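Local coordinates for protein photoreceptor-histidine kinase BphP (PDB 6BAF) that probably senses light through a bound linear tetrapyrrole chromophore and passes the signal on as a phytochrome histidine kinase, at residues A[20-25]-A[30-35]; A[59-64]-A[81-86]; A[101-106]-A[224-229]. One frame throughout, in Å; residues are numbered along the deposited sequence. Where two conformers were deposited one is given.

Interaction 1 of 3, residues A[20-25]-A[30-35]; sequences LLVLSE and LTHASE
Val22 and His32 meet across two antiparallel strands, their side chains side by side and pointing the same way. Val22 CG2 sits over one face of the imidazole, 4.0 Å from the centroid of the His32 ring, in a CH-pi contact. The ring edge is held too: Thr31 OG1 lies in the ring plane and is hydrogen-bonded to His32 ND1 at 2.7 Å. Thr31 keeps OG1 between its backbone N and carbonyl carbon (chi1 66°), which sets the hydroxyl against the ring and against Val22 CG1. Face and edge contacts together should limit rotation of the imidazole. On the other face of the sheet, Leu21 CD2 reaches Ala33 CB at 3.9 Å and also touches Leu30 CD1. Leu23 runs alongside Leu30, and their CD2 atoms are pressed together at 3.3 Å. Ser34 OG accepts a bond from Leu20 N at 3.1 Å and is also bonded to Asn36. Val22 is gripped at both ends of its backbone: its N bonds His32 O at 3.0 Å, and its O takes Thr31 N at 2.9 Å. Thr31 and His32 thus both face Val22, a classic beta bulge in the first hairpin of the PAS fold.

Interaction 2 of 3, residues A[59-64]-A[81-86]; sequences PSVREP and KVVWRV
Val61 CA and Val83 CA lie 6.8 Å apart, the closest CA pair between helix 59-64 and strand 81-85, whose axes come within 8.2 Å with their N-to-C directions 138° apart. Val61 does most of the work. Its CB points to the strand. CG2 meets the side chains of Lys81 and Val83, and CG1 meets their backbone. Val61 CG2 touches Val83 CG2 at 3.8 Å, the two side chains crossing at about a right angle. The same Val61 CG2 lies 3.2 Å from Lys81 NZ, so the methyl touches both a valine methyl and the lysine ammonium, from directions about at right angles. Val61 CG1 is anti to the backbone N (chi1 164°) and lies 3.6 Å from Lys81 O. It also packs near Val83 N, a buried amide with no hydrogen-bond partner in the model. Lys81 starts out extended, then bends at chi3 and chi4, which brings NZ back over Val61.

The elements probably correspond to helix F and the edge strand G of a PAS domain. The strand is at one margin of the PAS sheet within the chain, and the helix packs beside it. Phe92 of the neighbouring strand 90-100 also touches Val83.

At the other end of the contact, Pro59 CD lies 3.9 Å from Arg85 NH1. The proline and arginine side chains cross at about a right angle, and the guanidinium is met obliquely. Its firmer partner is Asp90, which forms a salt bridge with Arg85 NE. A water links the two backbones. It donates to Lys81 O at 3.0 Å and, weakly, to Val61 O at 3.4 Å.

Interaction 3 of 3, residues A[101-106]-A[224-229]; sequences QGRLIL and PGHGEP
Arg103 and His226 tie the start of a PAS strand, 103-106, to the long loop that follows strand 218-222 in the GAF sequence range. The contact is a single side-chain pair at the surface. Arg103 NH1 donates to His226 ND1 at 3.2 Å, with a nearly straight N-H...N angle of 160°. The bond uses edges on both sides: ND1 lies in the guanidinium plane, and NH1 lies in the imidazole plane. The two planes are nevertheless turned 54° apart, so the groups do not stack. Since ND1 accepts here, the nearby arginine charge would probably disfavour a proton on that nitrogen.

In bacteriophytochromes, a loop of the GAF domain encircles the chain leading into the PAS domain and forms a knot. The position of segment 224-229 is consistent with that loop. Strand 218-222 itself pairs with strand 30-34, and His226 also touches Thr31 and His32 there.

Arg103 reaches the loop by bending at chi2 and chi3, while its side chain packs on Val22 and His32. It was deposited in two conformers, and the bond described belongs to one of them. The loop also touches a crystal neighbour, which may influence its shape. With an alanine at His226, Arg103 NH1 would probably lose its direct acceptor on the loop, and the guanidinium would be freer to turn. A second, looser link runs through a water that lies in the guanidinium plane. It accepts from Arg103 NH1 at 3.1 Å and donates weakly to Glu228 OE1 at 3.4 Å.

How the interactions relate
All three interactions reach the same antiparallel sheet, which is built on the PAS domain but takes in strand 218-222 from the GAF range. They follow one another along the chain. Interactions 1 and 3 are neighbours, with centres about 8 Å apart. Strand 19-23 pairs with strand 103-110, probably through Leu21 O to Leu106 N and Leu23 N to Leu104 O. Interaction 2 lies farther along the sheet, at strand 80-85, its centre about 17 Å from interaction 1 and about 23 Å from interaction 3. Interaction 3 is the one of the three whose own segments come from both ranges. The PAS sheet and the GAF-range loop are thus joined at the end where interactions 1 and 3 lie.

Interaction 1 of 3, residues A[20-25]-A[30-35]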
ATOM      1  N   LEU A  20      -9.203   9.763  23.473  1.00 37.94           N
ATOM      2  CA  LEU A  20      -8.560   8.552  23.964  1.00 39.17           C
ATOM      3  C   LEU A  20      -9.465   7.857  24.978  1.00 40.11           C
ATOM      4  O   LEU A  20      -9.945   8.491  25.920  1.00 39.45           O
ATOM      5  CB  LEU A  20      -7.224   8.888  24.589  1.00 35.29           C
ATOM      6  CG  LEU A  20      -6.425   7.658  25.025  1.00 40.75           C
ATOM      7  CD1 LEU A  20      -4.964   7.801  24.616  1.00 38.51           C
ATOM      8  CD2 LEU A  20      -6.598   7.444  26.560  1.00 39.27           C
ATOM      9  N   LEU A  21      -9.699   6.565  24.778  1.00 41.06           N
ATOM     10  CA  LEU A  21     -10.395   5.704  25.725  1.00 38.83           C
ATOM     11  C   LEU A  21      -9.470   4.572  26.150  1.00 43.02           C
ATOM     12  O   LEU A  21      -8.655   4.105  25.355  1.00 39.56           O
ATOM     13  CB  LEU A  21     -11.649   5.107  25.090  1.00 39.59           C
ATOM     14  CG  LEU A  21     -12.612   6.071  24.408  1.00 40.96           C
ATOM     15  CD1 LEU A  21     -13.701   5.249  23.751  1.00 41.60           C
ATOM     16  CD2 LEU A  21     -13.216   7.076  25.420  1.00 39.92           C
ATOM     17  N   VAL A  22      -9.578   4.119  27.404  1.00 38.72           N
ATOM     18  CA  VAL A  22      -8.969   2.860  27.826  1.00 35.62           C
ATOM     19  C   VAL A  22     -10.095   1.881  28.137  1.00 40.62           C
ATOM     20  O   VAL A  22     -11.097   2.252  28.763  1.00 40.21           O
ATOM     21  CB  VAL A  22      -8.039   3.027  29.029  1.00 37.34           C
ATOM     22  CG1 VAL A  22      -7.501   1.684  29.442  1.00 39.37           C
ATOM     23  CG2 VAL A  22      -6.883   3.999  28.709  1.00 37.44           C
ATOM     24  N   LEU A  23      -9.940   0.643  27.669  1.00 38.15           N
ATOM     25  CA  LEU A  23     -10.963  -0.395  27.691  1.00 38.58           C
ATOM     26  C   LEU A  23     -10.482  -1.587  28.503  1.00 40.76           C
ATOM     27  O   LEU A  23      -9.342  -2.055  28.327  1.00 39.25           O
ATOM     28  CB  LEU A  23     -11.283  -0.869  26.270  1.00 38.86           C
ATOM     29  CG  LEU A  23     -11.683   0.181  25.229  1.00 41.22           C
ATOM     30  CD1 LEU A  23     -11.843  -0.514  23.879  1.00 42.96           C
ATOM     31  CD2 LEU A  23     -12.962   0.769  25.613  1.00 45.69           C
ATOM     32  N   SER A  24     -11.350  -2.120  29.360  1.00 38.21           N
ATOM     33  CA  SER A  24     -10.897  -3.326  30.041  1.00 40.78           C
ATOM     34  C   SER A  24     -10.968  -4.521  29.098  1.00 38.27           C
ATOM     35  O   SER A  24     -11.703  -4.522  28.111  1.00 36.70           O
ATOM     36  CB  SER A  24     -11.761  -3.628  31.265  1.00 37.83           C
ATOM     37  OG  SER A  24     -13.065  -3.992  30.820  1.00 38.83           O
ATOM     38  N   GLU A  25     -10.279  -5.584  29.472  1.00 39.05           N
ATOM     39  CA  GLU A  25     -10.321  -6.805  28.691  1.00 45.94           C
ATOM     40  C   GLU A  25     -10.651  -7.941  29.624  1.00 45.59           C
ATOM     41  O   GLU A  25      -9.963  -8.108  30.633  1.00 44.12           O
ATOM     42  CB  GLU A  25      -8.969  -7.051  28.027  1.00 46.85           C
ATOM     43  CG  GLU A  25      -8.403  -5.800  27.329  1.00 48.28           C
ATOM     44  CD  GLU A  25      -7.009  -6.046  26.740  1.00 55.98           C
ATOM     45  OE1 GLU A  25      -5.989  -5.738  27.430  1.00 57.04           O
ATOM     46  OE2 GLU A  25      -6.941  -6.577  25.606  1.00 52.48           O
ATOM     47  N   LEU A  30     -15.123   1.000  29.766  1.00 39.08           N
ATOM     48  CA  LEU A  30     -14.267   2.185  29.696  1.00 37.39           C
ATOM     49  C   LEU A  30     -13.760   2.493  31.092  1.00 42.55           C
ATOM     50  O   LEU A  30     -14.542   2.899  31.970  1.00 40.79           O
ATOM     51  CB  LEU A  30     -15.012   3.414  29.170  1.00 37.41           C
ATOM     52  CG  LEU A  30     -15.857   3.441  27.888  1.00 48.83           C
ATOM     53  CD1 LEU A  30     -15.894   4.818  27.202  1.00 46.49           C
ATOM     54  CD2 LEU A  30     -15.508   2.367  26.968  1.00 41.87           C
ATOM     55  N   THR A  31     -12.455   2.368  31.297  1.00 33.92           N
ATOM     56  CA  THR A  31     -11.872   2.780  32.567  1.00 37.84           C
ATOM     57  C   THR A  31     -11.216   4.148  32.533  1.00 37.95           C
ATOM     58  O   THR A  31     -10.902   4.688  33.602  1.00 36.64           O
ATOM     59  CB  THR A  31     -10.817   1.766  33.005  1.00 40.64           C
ATOM     60  OG1 THR A  31      -9.739   1.828  32.074  1.00 37.48           O
ATOM     61  CG2 THR A  31     -11.423   0.344  33.022  1.00 37.24           C
ATOM     62  N   HIS A  32     -10.902   4.677  31.344  1.00 38.97           N
ATOM     63  CA  HIS A  32     -10.360   6.019  31.172  1.00 34.26           C
ATOM     64  C   HIS A  32     -11.039   6.637  29.954  1.00 37.55           C
ATOM     65  O   HIS A  32     -11.384   5.934  28.999  1.00 37.20           O
ATOM     66  CB  HIS A  32      -8.834   6.090  30.935  1.00 35.28           C
ATOM     67  CG  HIS A  32      -7.978   5.355  31.929  1.00 36.17           C
ATOM     68  ND1 HIS A  32      -8.147   4.017  32.228  1.00 34.57           N
ATOM     69  CD2 HIS A  32      -6.867   5.751  32.602  1.00 34.47           C
ATOM     70  CE1 HIS A  32      -7.201   3.635  33.068  1.00 39.35           C
ATOM     71  NE2 HIS A  32      -6.409   4.668  33.306  1.00 37.90           N
ATOM     72  N   ALA A  33     -11.217   7.950  29.991  1.00 37.71           N
ATOM     73  CA  ALA A  33     -11.740   8.718  28.872  1.00 38.54           C
ATOM     74  C   ALA A  33     -11.142  10.108  28.937  1.00 41.27           C
ATOM     75  O   ALA A  33     -11.028  10.692  30.017  1.00 40.83           O
ATOM     76  CB  ALA A  33     -13.260   8.816  28.896  1.00 37.62           C
ATOM     77  N   SER A  34     -10.731  10.634  27.788  1.00 38.94           N
ATOM     78  CA  SER A  34     -10.204  11.985  27.809  1.00 40.92           C
ATOM     79  C   SER A  34     -11.370  12.971  27.923  1.00 39.87           C
ATOM     80  O   SER A  34     -12.491  12.706  27.464  1.00 41.46           O
ATOM     81  CB  SER A  34      -9.347  12.235  26.554  1.00 39.91           C
ATOM     82  OG  SER A  34     -10.129  12.018  25.413  1.00 37.00           O
ATOM     83  N   GLU A  35     -11.107  14.105  28.563  1.00 44.26           N
ATOM     84  CA  GLU A  35     -12.189  14.987  29.008  1.00 47.70           C
ATOM     85  C   GLU A  35     -12.767  15.858  27.896  1.00 48.45           C
ATOM     86  O   GLU A  35     -13.725  16.581  28.155  1.00 49.70           O
ATOM     87  CB  GLU A  35     -11.679  15.899  30.130  1.00 48.51           C
ATOM     88  CG  GLU A  35     -10.552  16.783  29.631  1.00 49.55           C
ATOM     89  CD  GLU A  35      -9.991  17.734  30.707  1.00 57.67           C
ATOM     90  OE1 GLU A  35     -10.554  17.721  31.845  1.00 61.53           O
ATOM     91  OE2 GLU A  35      -8.977  18.453  30.411  1.00 48.40           O
TER

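Interaction 2 of 3, residues A[59-64]-A[81-86]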
ATOM      1  N   PRO A  59     -25.475  -0.461  16.337  1.00 65.70           N
ATOM      2  CA  PRO A  59     -25.526  -1.925  16.553  1.00 64.99           C
ATOM      3  C   PRO A  59     -24.997  -2.794  15.425  1.00 66.95           C
ATOM      4  O   PRO A  59     -24.531  -3.907  15.703  1.00 69.50           O
ATOM      5  CB  PRO A  59     -27.018  -2.182  16.799  1.00 65.32           C
ATOM      6  CG  PRO A  59     -27.490  -0.923  17.441  1.00 60.52           C
ATOM      7  CD  PRO A  59     -26.752   0.183  16.705  1.00 65.00           C
ATOM      8  N   SER A  60     -25.045  -2.356  14.167  1.00 70.54           N
ATOM      9  CA  SER A  60     -24.545  -3.221  13.097  1.00 72.74           C
ATOM     10  C   SER A  60     -23.020  -3.205  12.973  1.00 72.90           C
ATOM     11  O   SER A  60     -22.444  -4.137  12.400  1.00 75.03           O
ATOM     12  CB  SER A  60     -25.182  -2.825  11.759  1.00 72.62           C
ATOM     13  OG  SER A  60     -24.683  -1.581  11.306  1.00 73.30           O
ATOM     14  N   VAL A  61     -22.367  -2.146  13.468  1.00 71.70           N
ATOM     15  CA  VAL A  61     -20.910  -2.057  13.571  1.00 67.26           C
ATOM     16  C   VAL A  61     -20.359  -2.735  14.822  1.00 65.75           C
ATOM     17  O   VAL A  61     -19.153  -3.023  14.890  1.00 64.92           O
ATOM     18  CB  VAL A  61     -20.604  -0.546  13.502  1.00 66.03           C
ATOM     19  CG1 VAL A  61     -19.176  -0.188  13.970  1.00 65.18           C
ATOM     20  CG2 VAL A  61     -20.834  -0.062  12.100  1.00 70.97           C
ATOM     21  N   ARG A  62     -21.220  -3.047  15.796  1.00 65.78           N
ATOM     22  CA  ARG A  62     -20.765  -3.307  17.159  1.00 63.92           C
ATOM     23  C   ARG A  62     -20.039  -4.640  17.272  1.00 61.75           C
ATOM     24  O   ARG A  62     -18.872  -4.695  17.689  1.00 60.54           O
ATOM     25  CB  ARG A  62     -21.957  -3.247  18.104  1.00 59.72           C
ATOM     26  CG  ARG A  62     -21.687  -3.743  19.495  1.00 60.43           C
ATOM     27  CD  ARG A  62     -23.026  -3.932  20.203  1.00 66.84           C
ATOM     28  NE  ARG A  62     -23.650  -2.637  20.481  1.00 71.70           N
ATOM     29  CZ  ARG A  62     -24.962  -2.397  20.506  1.00 72.58           C
ATOM     30  NH1 ARG A  62     -25.841  -3.370  20.239  1.00 69.47           N
ATOM     31  NH2 ARG A  62     -25.388  -1.164  20.788  1.00 65.34           N
ATOM     32  N   GLU A  63     -20.715  -5.729  16.918  1.00 61.40           N
ATOM     33  CA  GLU A  63     -20.100  -7.053  16.975  1.00 59.30           C
ATOM     34  C   GLU A  63     -18.739  -7.134  16.287  1.00 59.79           C
ATOM     35  O   GLU A  63     -17.803  -7.682  16.895  1.00 56.75           O
ATOM     36  CB  GLU A  63     -21.073  -8.076  16.384  1.00 62.25           C
ATOM     37  CG  GLU A  63     -20.559  -9.504  16.422  1.00 70.21           C
ATOM     38  CD  GLU A  63     -20.924 -10.289  15.148  1.00 84.83           C
ATOM     39  OE1 GLU A  63     -21.977 -10.995  15.159  1.00 87.06           O
ATOM     40  OE2 GLU A  63     -20.149 -10.209  14.139  1.00 84.47           O
ATOM     41  N   PRO A  64     -18.553  -6.648  15.046  1.00 62.12           N
ATOM     42  CA  PRO A  64     -17.212  -6.734  14.443  1.00 57.18           C
ATOM     43  C   PRO A  64     -16.186  -5.885  15.169  1.00 56.43           C
ATOM     44  O   PRO A  64     -15.025  -6.293  15.303  1.00 52.56           O
ATOM     45  CB  PRO A  64     -17.437  -6.234  13.009  1.00 58.91           C
ATOM     46  CG  PRO A  64     -18.885  -6.299  12.793  1.00 58.47           C
ATOM     47  CD  PRO A  64     -19.516  -6.046  14.109  1.00 61.67           C
ATOM     48  N   LYS A  81     -13.242   0.601  12.113  1.00 48.55           N
ATOM     49  CA  LYS A  81     -14.365   1.475  11.830  1.00 50.28           C
ATOM     50  C   LYS A  81     -15.190   1.605  13.104  1.00 52.51           C
ATOM     51  O   LYS A  81     -15.675   0.607  13.644  1.00 53.12           O
ATOM     52  CB  LYS A  81     -15.208   0.923  10.683  1.00 53.95           C
ATOM     53  CG  LYS A  81     -16.433   1.792  10.423  1.00 63.83           C
ATOM     54  CD  LYS A  81     -17.229   1.369   9.173  1.00 67.60           C
ATOM     55  CE  LYS A  81     -17.413  -0.153   9.107  1.00 68.86           C
ATOM     56  NZ  LYS A  81     -18.616  -0.596   9.869  1.00 74.96           N
ATOM     57  N   VAL A  82     -15.320   2.819  13.609  1.00 48.60           N
ATOM     58  CA  VAL A  82     -16.073   3.070  14.822  1.00 49.94           C
ATOM     59  C   VAL A  82     -17.171   4.041  14.454  1.00 51.99           C
ATOM     60  O   VAL A  82     -16.887   5.144  13.973  1.00 54.76           O
ATOM     61  CB  VAL A  82     -15.187   3.641  15.944  1.00 49.23           C
ATOM     62  CG1 VAL A  82     -16.063   4.077  17.115  1.00 48.90           C
ATOM     63  CG2 VAL A  82     -14.104   2.613  16.361  1.00 47.53           C
ATOM     64  N   VAL A  83     -18.419   3.644  14.677  1.00 51.80           N
ATOM     65  CA  VAL A  83     -19.566   4.508  14.425  1.00 55.49           C
ATOM     66  C   VAL A  83     -20.234   4.771  15.768  1.00 52.79           C
ATOM     67  O   VAL A  83     -20.807   3.859  16.373  1.00 53.98           O
ATOM     68  CB  VAL A  83     -20.540   3.882  13.419  1.00 60.35           C
ATOM     69  CG1 VAL A  83     -21.747   4.788  13.202  1.00 58.30           C
ATOM     70  CG2 VAL A  83     -19.793   3.568  12.090  1.00 55.09           C
ATOM     71  N   TRP A  84     -20.154   6.004  16.237  1.00 52.90           N
ATOM     72  CA  TRP A  84     -20.676   6.377  17.549  1.00 58.55           C
ATOM     73  C   TRP A  84     -22.105   6.890  17.449  1.00 59.13           C
ATOM     74  O   TRP A  84     -22.328   8.019  16.999  1.00 63.40           O
ATOM     75  CB  TRP A  84     -19.793   7.443  18.183  1.00 55.73           C
ATOM     76  CG  TRP A  84     -18.961   6.830  19.181  1.00 65.60           C
ATOM     77  CD1 TRP A  84     -17.874   6.033  18.955  1.00 71.27           C
ATOM     78  CD2 TRP A  84     -19.081   6.929  20.576  1.00 56.89           C
ATOM     79  NE1 TRP A  84     -17.319   5.614  20.135  1.00 64.43           N
ATOM     80  CE2 TRP A  84     -18.023   6.156  21.148  1.00 57.92           C
ATOM     81  CE3 TRP A  84     -19.946   7.598  21.403  1.00 55.23           C
ATOM     82  CZ2 TRP A  84     -17.822   6.033  22.499  1.00 57.30           C
ATOM     83  CZ3 TRP A  84     -19.740   7.469  22.743  1.00 60.02           C
ATOM     84  CH2 TRP A  84     -18.681   6.690  23.280  1.00 53.01           C
ATOM     85  N   ARG A  85     -23.057   6.096  17.938  1.00 59.59           N
ATOM     86  CA  ARG A  85     -24.463   6.497  18.011  1.00 63.16           C
ATOM     87  C   ARG A  85     -24.714   7.149  19.363  1.00 64.98           C
ATOM     88  O   ARG A  85     -24.767   6.469  20.389  1.00 64.62           O
ATOM     89  CB  ARG A  85     -25.385   5.294  17.817  1.00 64.85           C
ATOM     90  CG  ARG A  85     -26.871   5.660  17.635  1.00 68.41           C
ATOM     91  CD  ARG A  85     -27.587   4.580  16.872  1.00 72.13           C
ATOM     92  NE  ARG A  85     -27.412   4.820  15.442  1.00 82.45           N
ATOM     93  CZ  ARG A  85     -27.924   4.062  14.469  1.00 83.65           C
ATOM     94  NH1 ARG A  85     -28.631   2.968  14.765  1.00 79.94           N
ATOM     95  NH2 ARG A  85     -27.689   4.381  13.194  1.00 81.55           N
ATOM     96  N   VAL A  86     -24.890   8.462  19.375  1.00 68.96           N
ATOM     97  CA  VAL A  86     -25.058   9.139  20.653  1.00 74.60           C
ATOM     98  C   VAL A  86     -26.523   9.511  20.865  1.00 86.78           C
ATOM     99  O   VAL A  86     -27.164   8.986  21.790  1.00 93.45           O
ATOM    100  CB  VAL A  86     -24.114  10.355  20.784  1.00 71.80           C
ATOM    101  CG1 VAL A  86     -24.149  11.245  19.517  1.00 77.73           C
ATOM    102  CG2 VAL A  86     -24.436  11.139  22.038  1.00 69.10           C
TER
HETATM  103  O   HOH W   1     -16.385  -2.254  13.062  1.00 58.57           O

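Interaction 3 of 3, residues A[101-106]-A[224-229]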
ATOM      1  N   GLN A 101       1.642  -2.048  28.211  1.00 45.34           N
ATOM      2  CA  GLN A 101       1.719  -2.091  29.681  1.00 46.05           C
ATOM      3  C   GLN A 101       0.412  -2.587  30.293  1.00 46.46           C
ATOM      4  O   GLN A 101      -0.076  -2.045  31.281  1.00 45.62           O
ATOM      5  CB  GLN A 101       2.086  -0.727  30.260  1.00 47.91           C
ATOM      6  CG  GLN A 101       3.435  -0.182  29.779  1.00 50.62           C
ATOM      7  CD  GLN A 101       4.608  -0.918  30.388  1.00 58.34           C
ATOM      8  OE1 GLN A 101       4.445  -1.667  31.342  1.00 61.76           O
ATOM      9  NE2 GLN A 101       5.803  -0.703  29.843  1.00 62.93           N
ATOM     10  N   GLY A 102      -0.188  -3.601  29.685  1.00 43.78           N
ATOM     11  CA  GLY A 102      -1.384  -4.144  30.281  1.00 44.21           C
ATOM     12  C   GLY A 102      -2.671  -3.388  30.010  1.00 47.75           C
ATOM     13  O   GLY A 102      -3.727  -3.832  30.477  1.00 48.57           O
ATOM     14  N   ARG A 103      -2.657  -2.306  29.226  1.00 42.48           N
ATOM     15  CA  ARG A 103      -3.896  -1.598  28.963  0.50 41.01           C
ATOM     16  C   ARG A 103      -4.222  -1.633  27.473  1.00 41.66           C
ATOM     17  O   ARG A 103      -3.343  -1.730  26.607  1.00 40.49           O
ATOM     18  CB  ARG A 103      -3.849  -0.147  29.502  0.50 41.25           C
ATOM     19  CG  ARG A 103      -3.432  -0.046  31.015  0.50 43.28           C
ATOM     20  CD  ARG A 103      -4.535   0.298  32.090  0.50 43.35           C
ATOM     21  NE  ARG A 103      -5.908  -0.165  31.820  0.50 47.10           N
ATOM     22  CZ  ARG A 103      -6.940  -0.148  32.691  0.50 43.58           C
ATOM     23  NH1 ARG A 103      -6.796   0.292  33.978  0.50 38.35           N
ATOM     24  NH2 ARG A 103      -8.128  -0.591  32.260  0.50 29.18           N
ATOM     25  N   LEU A 104      -5.518  -1.594  27.188  1.00 37.89           N
ATOM     26  CA  LEU A 104      -6.044  -1.559  25.825  1.00 41.08           C
ATOM     27  C   LEU A 104      -6.519  -0.133  25.572  1.00 40.11           C
ATOM     28  O   LEU A 104      -7.499   0.324  26.173  1.00 38.72           O
ATOM     29  CB  LEU A 104      -7.191  -2.553  25.652  1.00 37.50           C
ATOM     30  CG  LEU A 104      -7.686  -3.096  24.313  1.00 45.24           C
ATOM     31  CD1 LEU A 104      -9.172  -3.393  24.309  1.00 37.20           C
ATOM     32  CD2 LEU A 104      -7.200  -2.411  23.025  1.00 37.55           C
ATOM     33  N   ILE A 105      -5.822   0.575  24.696  1.00 36.25           N
ATOM     34  CA  ILE A 105      -6.071   1.987  24.443  1.00 36.06           C
ATOM     35  C   ILE A 105      -6.690   2.114  23.062  1.00 42.92           C
ATOM     36  O   ILE A 105      -6.153   1.572  22.084  1.00 38.61           O
ATOM     37  CB  ILE A 105      -4.774   2.803  24.539  1.00 36.00           C
ATOM     38  CG1 ILE A 105      -4.220   2.722  25.960  1.00 39.77           C
ATOM     39  CG2 ILE A 105      -5.034   4.234  24.041  1.00 37.89           C
ATOM     40  CD1 ILE A 105      -2.838   3.316  26.157  1.00 38.64           C
ATOM     41  N   LEU A 106      -7.807   2.826  22.978  1.00 35.53           N
ATOM     42  CA  LEU A 106      -8.499   3.056  21.715  1.00 36.48           C
ATOM     43  C   LEU A 106      -8.507   4.558  21.468  1.00 42.91           C
ATOM     44  O   LEU A 106      -9.023   5.330  22.293  1.00 38.97           O
ATOM     45  CB  LEU A 106      -9.916   2.475  21.759  1.00 36.89           C
ATOM     46  CG  LEU A 106     -10.869   2.859  20.630  1.00 41.66           C
ATOM     47  CD1 LEU A 106     -10.353   2.318  19.277  1.00 40.88           C
ATOM     48  CD2 LEU A 106     -12.288   2.340  20.939  1.00 40.61           C
ATOM     49  N   PRO A 224     -12.287   5.620  39.735  1.00 42.16           N
ATOM     50  CA  PRO A 224     -11.562   5.515  41.017  1.00 41.94           C
ATOM     51  C   PRO A 224     -10.789   4.212  41.064  1.00 38.96           C
ATOM     52  O   PRO A 224     -11.252   3.182  40.577  1.00 41.09           O
ATOM     53  CB  PRO A 224     -12.686   5.530  42.067  1.00 43.32           C
ATOM     54  CG  PRO A 224     -13.863   6.150  41.388  1.00 41.62           C
ATOM     55  CD  PRO A 224     -13.745   5.753  39.920  1.00 38.25           C
ATOM     56  N   GLY A 225      -9.595   4.257  41.623  1.00 42.42           N
ATOM     57  CA  GLY A 225      -8.727   3.115  41.628  1.00 45.17           C
ATOM     58  C   GLY A 225      -7.896   2.966  40.369  1.00 49.19           C
ATOM     59  O   GLY A 225      -6.891   2.250  40.389  1.00 46.28           O
ATOM     60  N   HIS A 226      -8.291   3.597  39.274  1.00 46.38           N
ATOM     61  CA  HIS A 226      -7.569   3.507  38.012  1.00 47.29           C
ATOM     62  C   HIS A 226      -6.751   4.777  37.894  1.00 49.21           C
ATOM     63  O   HIS A 226      -6.667   5.558  38.833  1.00 55.43           O
ATOM     64  CB  HIS A 226      -8.575   3.253  36.884  1.00 39.92           C
ATOM     65  CG  HIS A 226      -9.263   1.945  37.030  1.00 42.24           C
ATOM     66  ND1 HIS A 226      -8.882   0.826  36.327  1.00 43.50           N
ATOM     67  CD2 HIS A 226     -10.252   1.543  37.868  1.00 45.21           C
ATOM     68  CE1 HIS A 226      -9.639  -0.198  36.681  1.00 43.95           C
ATOM     69  NE2 HIS A 226     -10.481   0.210  37.611  1.00 43.43           N
ATOM     70  N   GLY A 227      -6.159   5.023  36.758  1.00 52.56           N
ATOM     71  CA  GLY A 227      -5.010   5.948  36.781  1.00 68.27           C
ATOM     72  C   GLY A 227      -4.472   6.616  38.084  1.00 57.48           C
ATOM     73  O   GLY A 227      -5.218   7.388  38.650  1.00 62.72           O
ATOM     74  N   GLU A 228      -3.243   6.441  38.562  1.00 52.36           N
ATOM     75  CA  GLU A 228      -2.012   5.877  37.954  1.00 58.65           C
ATOM     76  C   GLU A 228      -1.738   6.367  36.528  1.00 52.08           C
ATOM     77  O   GLU A 228      -2.585   6.286  35.636  1.00 48.53           O
ATOM     78  CB  GLU A 228      -1.985   4.343  38.020  1.00 56.39           C
ATOM     79  CG  GLU A 228      -1.942   3.844  39.489  1.00 72.62           C
ATOM     80  CD  GLU A 228      -3.118   2.904  39.908  1.00 77.07           C
ATOM     81  OE1 GLU A 228      -4.138   2.795  39.128  1.00 68.98           O
ATOM     82  OE2 GLU A 228      -3.038   2.333  41.059  1.00 73.25           O
ATOM     83  N   PRO A 229      -0.543   6.902  36.347  1.00 50.39           N
ATOM     84  CA  PRO A 229      -0.171   7.461  35.045  1.00 50.52           C
ATOM     85  C   PRO A 229      -0.369   6.415  33.960  1.00 44.09           C
ATOM     86  O   PRO A 229       0.024   5.259  34.122  1.00 45.35           O
ATOM     87  CB  PRO A 229       1.298   7.837  35.234  1.00 50.24           C
ATOM     88  CG  PRO A 229       1.428   8.036  36.783  1.00 53.29           C
ATOM     89  CD  PRO A 229       0.557   6.950  37.332  1.00 51.72           C
TER
HETATM   90  O   HOH W   2      -5.092   1.944  35.934  1.00 55.54           O